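PDB 6VTJ: Non-ribosomal peptide synthetase from Methanobrevibacter ruminantium, which probably carries a peptide on a 4'-phosphopantetheine-bearing carrier domain and releases it by NADPH-dependent reduction of the thioester through the adjoining reductase domain. Local coordinates for residues R75-A78 with K79-S82. Residues are numbered along the deposited sequence; the frame is centred on the assembly and turned at random.
Sequences RALA and KLLS
A chi1 of 63° sets OG of S82 between its own backbone N and carbonyl carbon, and this turns the hydroxyl back along the helix to A78, where OG donates to A78 O at 2.8 Å. The same oxygen also receives S82 N at 2.9 Å, so two donors from one residue grip it; they approach from opposite faces of the carbonyl plane. The N-H bond is the most bent of the four i to i+4 bonds here, with 133° at the hydrogen, consistent with the backbone of L81 and S82 departing from helical values at the end of helix 74-82.

Two residues earlier, L80 has CG anti to its backbone N, beside the carbonyl carbon, and a chi2 of 68° then returns its CD2 to within 4.2 Å of L77 CD2, a loose methyl-to-methyl touch. L77 itself packs on I20 and F24 of helix 15-28 and on I68, while L80 reaches D67. On another side, K79 lays its aliphatic root over the preceding turn, its CG 3.2 Å from R75 O, before the chain bends away. The guanidinium of R75 turns elsewhere, its NE forming a salt bridge with E17, and A78 also rests on L16 and E17.

Regular i to i+4 backbone bonds, L77 and L80 against neighbouring helices, L81 against V63 in a loop and a serine hydroxyl returned to the carbonyl four residues back together describe the C-terminal turns of an amphipathic helix, here the last helix of the small helical bundle of a peptidyl carrier domain.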
loop_
_atom_site.group_PDB
_atom_site.type_symbol
_atom_site.label_atom_id
_atom_site.label_comp_id
_atom_site.label_asym_id
_atom_site.label_seq_id
_atom_site.Cartn_x
_atom_site.Cartn_y
_atom_site.Cartn_z
ATOM N N ARG A 75 -6.033 29.160 -8.328
ATOM C CA ARG A 75 -5.310 30.194 -7.593
ATOM C C ARG A 75 -4.063 29.614 -6.930
ATOM O O ARG A 75 -2.941 30.091 -7.154
ATOM C CB ARG A 75 -6.283 30.830 -6.584
ATOM C CG ARG A 75 -5.768 31.807 -5.522
ATOM C CD ARG A 75 -5.254 33.172 -6.022
ATOM N NE ARG A 75 -6.091 33.895 -6.988
ATOM C CZ ARG A 75 -7.106 34.706 -6.687
ATOM N NH1 ARG A 75 -7.470 34.897 -5.425
ATOM N NH2 ARG A 75 -7.767 35.325 -7.665
ATOM N N ALA A 76 -4.240 28.548 -6.145
ATOM C CA ALA A 76 -3.104 27.893 -5.497
ATOM C C ALA A 76 -2.136 27.302 -6.519
ATOM O O ALA A 76 -0.909 27.427 -6.375
ATOM C CB ALA A 76 -3.612 26.809 -4.549
ATOM N N LEU A 77 -2.666 26.671 -7.569
ATOM C CA LEU A 77 -1.803 26.085 -8.592
ATOM C C LEU A 77 -0.954 27.144 -9.280
ATOM O O LEU A 77 0.194 26.885 -9.656
ATOM C CB LEU A 77 -2.645 25.337 -9.619
ATOM C CG LEU A 77 -2.727 23.823 -9.459
ATOM C CD1 LEU A 77 -3.749 23.262 -10.442
ATOM C CD2 LEU A 77 -1.354 23.179 -9.670
ATOM N N ALA A 78 -1.500 28.350 -9.448
ATOM C CA ALA A 78 -0.748 29.422 -10.084
ATOM C C ALA A 78 0.311 29.979 -9.141
ATOM O O ALA A 78 1.441 30.255 -9.562
ATOM C CB ALA A 78 -1.700 30.527 -10.541
ATOM N N LYS A 79 -0.034 30.153 -7.864
ATOM C CA LYS A 79 0.997 30.516 -6.893
ATOM C C LYS A 79 2.159 29.529 -6.949
ATOM O O LYS A 79 3.330 29.933 -6.935
ATOM C CB LYS A 79 0.406 30.579 -5.483
ATOM C CG LYS A 79 -0.766 31.549 -5.332
ATOM C CD LYS A 79 -0.727 32.285 -4.005
ATOM C CE LYS A 79 0.009 31.469 -2.945
ATOM N NZ LYS A 79 -0.412 31.792 -1.548
ATOM N N LEU A 80 1.849 28.230 -7.062
ATOM C CA LEU A 80 2.896 27.211 -7.166
ATOM C C LEU A 80 3.706 27.364 -8.447
ATOM O O LEU A 80 4.942 27.391 -8.414
ATOM C CB LEU A 80 2.286 25.806 -7.097
ATOM C CG LEU A 80 3.192 24.663 -7.591
ATOM C CD1 LEU A 80 4.390 24.437 -6.667
ATOM C CD2 LEU A 80 2.423 23.368 -7.802
ATOM N N LEU A 81 3.028 27.434 -9.596
ATOM C CA LEU A 81 3.737 27.445 -10.869
ATOM C C LEU A 81 4.492 28.740 -11.111
ATOM O O LEU A 81 5.329 28.786 -12.016
ATOM C CB LEU A 81 2.767 27.191 -12.019
ATOM C CG LEU A 81 2.371 25.733 -12.230
ATOM C CD1 LEU A 81 1.333 25.607 -13.334
ATOM C CD2 LEU A 81 3.607 24.921 -12.573
ATOM N N SER A 82 4.231 29.790 -10.335
ATOM C CA SER A 82 4.960 31.035 -10.520
ATOM C C SER A 82 5.986 31.317 -9.426
ATOM O O SER A 82 6.905 32.108 -9.664
ATOM C CB SER A 82 3.982 32.219 -10.633
ATOM O OG SER A 82 3.216 32.417 -9.450
#